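Local coordinates for protein putative alpha-L-fucosidase (Bacteroides thetaiotaomicron, PDB 4H41) that is a putative alpha-L-fucosidase with a TIM-barrel fold, probably a glycoside hydrolase acting on host glycans, at residues S276-M281 / F290-M295; K64-D69 / H328-Y333. All blocks are in the same frame, centred on the assembly; numbering follows the deposited sequence.

Interaction 1 of 2, residues S276-M281 / F290-M295; sequences SFDRDM and FDKLRM
Lys292 reaches from its helix into segment 276-281, the loop after strand 269-273, and sets its ammonium between the carboxylates of Asp280 and Asp278. The stronger salt bridge runs from Lys292 NZ to Asp280 OD2 at 2.7 Å, on the anti lone pair of that oxygen, the two side chains arriving from opposite directions. Asp278 lies across the lysine at about a right angle, and its bridge, from OD2 to Lys292 NZ, is weak at 3.4 Å. A water reinforces it, donating to Asp278 OD2 and accepting from Lys292 NZ at 2.9 Å. The lysine spans the gap because its chain is extended beyond CG (chi2 to chi4 all within 8° of 180°). On the loop side, an Asx turn fixes the acids relative to each other: Asp280 N donates to Asp278 OD1 at 2.9 Å with an N-H...O angle of 155°. With an alanine here instead of Lys292, Asp278 and Asp280 would probably lose their shared cation, and the water one of its donors. Farther out, Asp280 OD1 pairs with Lys203, and Asp280 OD2 also bonds Tyr249 OH. The contact thus ties this loop to the start of helix 290-302, whose Phe290 packs on helix 324-337.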
loop_
_atom_site.group_PDB
_atom_site.type_symbol
_atom_site.label_atom_id
_atom_site.label_comp_id
_atom_site.label_asym_id
_atom_site.label_seq_id
_atom_site.Cartn_x
_atom_site.Cartn_y
_atom_site.Cartn_z
ATOM N N SER B 276 9.386 -13.504 0.278
ATOM C CA SER B 276 8.193 -13.642 1.112
ATOM C C SER B 276 7.223 -12.487 0.919
ATOM O O SER B 276 6.226 -12.361 1.660
ATOM C CB SER B 276 8.614 -13.846 2.566
ATOM O OG SER B 276 9.570 -12.906 2.984
ATOM N N PHE B 277 7.420 -11.711 -0.174
ATOM C CA PHE B 277 6.518 -10.652 -0.611
ATOM C C PHE B 277 5.908 -11.079 -1.943
ATOM O O PHE B 277 6.495 -11.915 -2.646
ATOM C CB PHE B 277 7.218 -9.306 -0.715
ATOM C CG PHE B 277 8.351 -9.278 -1.702
ATOM C CD1 PHE B 277 9.621 -9.687 -1.334
ATOM C CD2 PHE B 277 8.130 -8.938 -3.033
ATOM C CE1 PHE B 277 10.664 -9.691 -2.255
ATOM C CE2 PHE B 277 9.180 -8.926 -3.944
ATOM C CZ PHE B 277 10.451 -9.260 -3.531
ATOM N N ASP B 278 4.741 -10.527 -2.292
ATOM C CA ASP B 278 4.029 -10.916 -3.479
ATOM C C ASP B 278 4.356 -10.007 -4.674
ATOM O O ASP B 278 4.082 -8.836 -4.644
ATOM C CB ASP B 278 2.501 -10.901 -3.183
ATOM C CG ASP B 278 1.745 -11.900 -4.025
ATOM O OD1 ASP B 278 1.885 -11.837 -5.266
ATOM O OD2 ASP B 278 1.019 -12.793 -3.429
ATOM N N ARG B 279 4.866 -10.580 -5.753
ATOM C CA ARG B 279 5.148 -9.841 -6.986
ATOM C C ARG B 279 3.941 -9.825 -7.942
ATOM O O ARG B 279 4.031 -9.224 -8.996
ATOM C CB ARG B 279 6.343 -10.492 -7.730
ATOM C CG ARG B 279 7.650 -10.077 -7.179
ATOM C CD ARG B 279 8.765 -10.569 -8.091
ATOM N NE ARG B 279 10.017 -10.324 -7.438
ATOM C CZ ARG B 279 10.623 -9.157 -7.355
ATOM N NH1 ARG B 279 10.188 -8.122 -8.059
ATOM N NH2 ARG B 279 11.738 -9.042 -6.666
ATOM N N ASP B 280 2.844 -10.497 -7.622
ATOM C CA ASP B 280 1.699 -10.595 -8.549
ATOM C C ASP B 280 0.627 -9.568 -8.292
ATOM O O ASP B 280 -0.418 -9.613 -8.939
ATOM C CB ASP B 280 1.075 -11.996 -8.418
ATOM C CG ASP B 280 2.047 -13.124 -8.693
ATOM O OD1 ASP B 280 2.906 -12.954 -9.564
ATOM O OD2 ASP B 280 1.949 -14.180 -8.016
HETATM N N MSE B 281 0.859 -8.638 -7.385
HETATM C CA MSE B 281 -0.156 -7.710 -6.900
HETATM C C MSE B 281 0.114 -6.274 -7.307
HETATM O O MSE B 281 1.263 -5.885 -7.497
HETATM C CB MSE B 281 -0.214 -7.791 -5.374
HETATM C CG MSE B 281 -0.552 -9.176 -4.847
HETATM SE SE MSE B 281 -2.417 -9.594 -5.144
HETATM C CE MSE B 281 -2.312 -11.062 -6.349
ATOM N N PHE B 290 0.819 -17.598 1.384
ATOM C CA PHE B 290 1.547 -18.748 1.901
ATOM C C PHE B 290 1.728 -19.866 0.856
ATOM O O PHE B 290 2.838 -20.374 0.685
ATOM C CB PHE B 290 0.850 -19.336 3.131
ATOM C CG PHE B 290 1.512 -20.632 3.544
ATOM C CD1 PHE B 290 2.850 -20.660 3.918
ATOM C CD2 PHE B 290 0.852 -21.837 3.398
ATOM C CE1 PHE B 290 3.479 -21.873 4.225
ATOM C CE2 PHE B 290 1.500 -23.046 3.653
ATOM C CZ PHE B 290 2.792 -23.047 4.103
ATOM N N ASP B 291 0.664 -20.241 0.156
ATOM C CA ASP B 291 0.784 -21.356 -0.823
ATOM C C ASP B 291 1.786 -21.068 -1.907
ATOM O O ASP B 291 2.458 -21.982 -2.356
ATOM C CB ASP B 291 -0.558 -21.755 -1.454
ATOM C CG ASP B 291 -1.325 -22.802 -0.657
ATOM O OD1 ASP B 291 -0.729 -23.406 0.273
ATOM O OD2 ASP B 291 -2.478 -23.113 -1.044
ATOM N N LYS B 292 1.996 -19.789 -2.260
ATOM C CA LYS B 292 3.035 -19.472 -3.248
ATOM C C LYS B 292 4.413 -19.689 -2.653
ATOM O O LYS B 292 5.292 -20.266 -3.320
ATOM C CB LYS B 292 2.898 -18.040 -3.753
ATOM C CG LYS B 292 1.650 -17.828 -4.609
ATOM C CD LYS B 292 1.448 -16.353 -4.937
ATOM C CE LYS B 292 0.160 -16.135 -5.722
ATOM N NZ LYS B 292 0.039 -14.701 -6.110
ATOM N N LEU B 293 4.626 -19.236 -1.408
ATOM C CA LEU B 293 5.906 -19.430 -0.724
ATOM C C LEU B 293 6.160 -20.948 -0.580
ATOM O O LEU B 293 7.272 -21.438 -0.816
ATOM C CB LEU B 293 5.908 -18.769 0.648
ATOM C CG LEU B 293 7.221 -18.907 1.430
ATOM C CD1 LEU B 293 8.401 -18.352 0.686
ATOM C CD2 LEU B 293 7.144 -18.189 2.770
ATOM N N ARG B 294 5.118 -21.675 -0.184
ATOM C CA ARG B 294 5.198 -23.138 0.034
ATOM C C ARG B 294 5.661 -23.799 -1.264
ATOM O O ARG B 294 6.504 -24.654 -1.242
ATOM C CB ARG B 294 3.833 -23.707 0.485
ATOM C CG ARG B 294 3.893 -25.154 0.695
ATOM C CD ARG B 294 2.585 -25.802 1.033
ATOM N NE ARG B 294 1.492 -25.426 0.165
ATOM C CZ ARG B 294 1.215 -25.927 -1.034
ATOM N NH1 ARG B 294 1.963 -26.891 -1.552
ATOM N NH2 ARG B 294 0.155 -25.510 -1.698
HETATM N N MSE B 295 5.045 -23.450 -2.377
HETATM C CA MSE B 295 5.421 -24.076 -3.661
HETATM C C MSE B 295 6.893 -23.795 -4.020
HETATM O O MSE B 295 7.567 -24.679 -4.546
HETATM C CB MSE B 295 4.489 -23.592 -4.760
HETATM C CG MSE B 295 3.122 -24.190 -4.665
HETATM SE SE MSE B 295 2.075 -23.530 -6.234
HETATM C CE MSE B 295 2.411 -21.669 -6.360
HETATM O O HOH W 1 -1.507 -13.822 -3.828
#

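Interaction 2 of 2, residues K64-D69 / H328-Y333; sequences KRIGID and HLYDRY
Ile66 and Tyr330 make the closest apolar contact between the helix 53-65 terminus and helix 324-337, with Ile66 CG2 3.6 Å from Tyr330 CE1. The other branch serves the second ring: Ile66 CD1 lies 4.1 Å from Tyr333 CE1, the side chains crossing at about a right angle. Chi1 of 63° puts CG2 anti to the carbonyl carbon, toward Tyr330, and the extended chi2 (162°) carries CD1 to Tyr333.

The Arg65 methylenes run past a polar atom in van der Waals contact, CB and CD each 3.4 Å from Tyr330 OH. Arg65 NH1 lies at the ring edge, near its plane, the guanidinium turned 69° from the ring.

Polar links between the segments run through water. One water accepts from Arg65 NH1 at 2.9 Å, in the guanidinium plane, and donates to Tyr330 OH; another donates to Ile66 O at 2.7 Å and lies in the ring plane of Tyr333, accepting from its OH. Direct partners lie outside: Tyr330 OH bonds His62 O, Tyr333 OH bonds Ile34 N, and Arg65 NH2 pairs with the C-terminal carboxylate of Lys340.

Gly67, at positive phi, is the C-prime residue of a Schellman motif ending helix 53-65. The chemistry implies an aliphatic-aromatic seam, buried at Ile66 and the tyrosines and opening at exposed Arg65, each phenol oxygen satisfied by a backbone partner and a water.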
loop_
_atom_site.group_PDB
_atom_site.type_symbol
_atom_site.label_atom_id
_atom_site.label_comp_id
_atom_site.label_asym_id
_atom_site.label_seq_id
_atom_site.Cartn_x
_atom_site.Cartn_y
_atom_site.Cartn_z
ATOM N N LYS B 64 14.420 -16.540 15.770
ATOM C CA LYS B 64 14.997 -17.701 16.445
ATOM C C LYS B 64 13.981 -18.808 16.636
ATOM O O LYS B 64 14.311 -19.993 16.467
ATOM C CB LYS B 64 15.568 -17.284 17.802
ATOM C CG LYS B 64 16.388 -18.356 18.526
ATOM C CD LYS B 64 17.707 -18.570 17.853
ATOM C CE LYS B 64 18.605 -19.547 18.561
ATOM N NZ LYS B 64 19.849 -19.673 17.777
ATOM N N ARG B 65 12.737 -18.442 16.948
ATOM C CA ARG B 65 11.669 -19.423 17.131
ATOM C C ARG B 65 11.496 -20.328 15.919
ATOM O O ARG B 65 11.166 -21.497 16.092
ATOM C CB ARG B 65 10.377 -18.706 17.436
ATOM C CG ARG B 65 9.227 -19.620 17.734
ATOM C CD ARG B 65 8.008 -18.830 18.069
ATOM N NE ARG B 65 6.895 -19.712 18.402
ATOM C CZ ARG B 65 5.665 -19.302 18.667
ATOM N NH1 ARG B 65 5.363 -18.007 18.622
ATOM N NH2 ARG B 65 4.726 -20.179 18.981
ATOM N N ILE B 66 11.660 -19.815 14.693
ATOM C CA ILE B 66 11.479 -20.640 13.505
ATOM C C ILE B 66 12.780 -21.222 12.948
ATOM O O ILE B 66 12.741 -21.873 11.908
ATOM C CB ILE B 66 10.670 -19.919 12.392
ATOM C CG1 ILE B 66 11.383 -18.666 11.856
ATOM C CG2 ILE B 66 9.289 -19.598 12.876
ATOM C CD1 ILE B 66 10.834 -18.198 10.495
ATOM N N GLY B 67 13.892 -21.071 13.651
ATOM C CA GLY B 67 15.149 -21.676 13.238
ATOM C C GLY B 67 16.003 -20.868 12.293
ATOM O O GLY B 67 16.892 -21.422 11.659
ATOM N N ILE B 68 15.820 -19.552 12.249
ATOM C CA ILE B 68 16.712 -18.719 11.463
ATOM C C ILE B 68 18.060 -18.729 12.211
ATOM O O ILE B 68 18.104 -18.561 13.431
ATOM C CB ILE B 68 16.129 -17.321 11.197
ATOM C CG1 ILE B 68 15.060 -17.417 10.051
ATOM C CG2 ILE B 68 17.234 -16.301 10.845
ATOM C CD1 ILE B 68 14.187 -16.258 9.899
ATOM N N ASP B 69 19.143 -18.974 11.483
ATOM C CA ASP B 69 20.482 -19.011 12.078
ATOM C C ASP B 69 21.433 -18.011 11.422
ATOM O O ASP B 69 22.613 -17.955 11.815
ATOM C CB ASP B 69 21.054 -20.440 11.989
ATOM C CG ASP B 69 21.250 -21.047 10.598
ATOM O OD1 ASP B 69 21.570 -20.294 9.652
ATOM O OD2 ASP B 69 21.140 -22.274 10.472
ATOM N N HIS B 328 0.188 -13.418 10.062
ATOM C CA HIS B 328 -0.605 -14.556 9.655
ATOM C C HIS B 328 0.240 -15.513 8.805
ATOM O O HIS B 328 0.146 -16.727 8.984
ATOM C CB HIS B 328 -1.857 -14.085 8.907
ATOM C CG HIS B 328 -2.811 -13.336 9.790
ATOM N ND1 HIS B 328 -3.329 -13.916 10.942
ATOM C CD2 HIS B 328 -3.308 -12.080 9.677
ATOM C CE1 HIS B 328 -4.145 -13.014 11.477
ATOM N NE2 HIS B 328 -4.101 -11.853 10.788
ATOM N N LEU B 329 1.097 -14.992 7.924
ATOM C CA LEU B 329 2.009 -15.837 7.136
ATOM C C LEU B 329 2.902 -16.673 8.064
ATOM O O LEU B 329 3.118 -17.859 7.827
ATOM C CB LEU B 329 2.890 -15.008 6.220
ATOM C CG LEU B 329 3.891 -15.796 5.325
ATOM C CD1 LEU B 329 3.226 -16.892 4.547
ATOM C CD2 LEU B 329 4.529 -14.836 4.304
ATOM N N TYR B 330 3.373 -16.041 9.122
ATOM C CA TYR B 330 4.224 -16.712 10.126
ATOM C C TYR B 330 3.481 -17.888 10.744
ATOM O O TYR B 330 4.052 -18.955 10.873
ATOM C CB TYR B 330 4.602 -15.699 11.200
ATOM C CG TYR B 330 5.596 -16.162 12.243
ATOM C CD1 TYR B 330 6.961 -16.005 12.047
ATOM C CD2 TYR B 330 5.169 -16.556 13.500
ATOM C CE1 TYR B 330 7.876 -16.283 13.054
ATOM C CE2 TYR B 330 6.077 -16.858 14.513
ATOM C CZ TYR B 330 7.426 -16.681 14.295
ATOM O OH TYR B 330 8.315 -16.944 15.311
ATOM N N ASP B 331 2.193 -17.705 11.059
ATOM C CA ASP B 331 1.357 -18.776 11.618
ATOM C C ASP B 331 1.148 -19.908 10.609
ATOM O O ASP B 331 1.274 -21.056 10.980
ATOM C CB ASP B 331 0.019 -18.226 12.070
ATOM C CG ASP B 331 0.080 -17.269 13.245
ATOM O OD1 ASP B 331 1.141 -17.216 13.920
ATOM O OD2 ASP B 331 -0.918 -16.531 13.459
ATOM N N ARG B 332 0.854 -19.592 9.346
ATOM C CA ARG B 332 0.670 -20.644 8.306
ATOM C C ARG B 332 1.962 -21.421 8.093
ATOM O O ARG B 332 1.933 -22.646 7.904
ATOM C CB ARG B 332 0.212 -20.040 6.973
ATOM C CG ARG B 332 -1.083 -19.237 6.983
ATOM C CD ARG B 332 -2.366 -20.021 7.254
ATOM N NE ARG B 332 -2.524 -20.443 8.650
ATOM C CZ ARG B 332 -2.786 -19.652 9.691
ATOM N NH1 ARG B 332 -2.983 -18.344 9.522
ATOM N NH2 ARG B 332 -2.866 -20.161 10.905
ATOM N N TYR B 333 3.099 -20.712 8.124
ATOM C CA TYR B 333 4.442 -21.294 7.979
ATOM C C TYR B 333 4.735 -22.256 9.121
ATOM O O TYR B 333 5.152 -23.403 8.895
ATOM C CB TYR B 333 5.464 -20.153 7.914
ATOM C CG TYR B 333 6.881 -20.598 7.739
ATOM C CD1 TYR B 333 7.669 -20.908 8.834
ATOM C CD2 TYR B 333 7.444 -20.716 6.473
ATOM C CE1 TYR B 333 8.989 -21.331 8.679
ATOM C CE2 TYR B 333 8.781 -21.086 6.308
ATOM C CZ TYR B 333 9.539 -21.419 7.412
ATOM O OH TYR B 333 10.821 -21.862 7.248
HETATM O O HOH W 2 6.906 -15.643 17.832
HETATM O O HOH W 3 12.390 -22.038 9.264
#

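Interactions 1 and 2 meet through helices 290-302 and 324-337, their centres about 15 Å apart and equally far from the chain centre. Phe290 is the main bridge: its CA lies 3.6 Å from Leu329 CD1, and its ring also packs on Arg332 and Tyr333. Interaction 1 is local in sequence, joining a loop to the helix that follows it, and is partly buried and ionic. Interaction 2 has more of its touching residues buried, though Arg65 is exposed; it is mostly apolar with water-mediated polar links, and brings together elements 259 residues apart, consistent with closure of the barrel's helical layer. Both segments of interaction 1, but in interaction 2 segment 328-333, reach the second subunit, whose Asn50 contacts Phe290, Leu329 and Arg332.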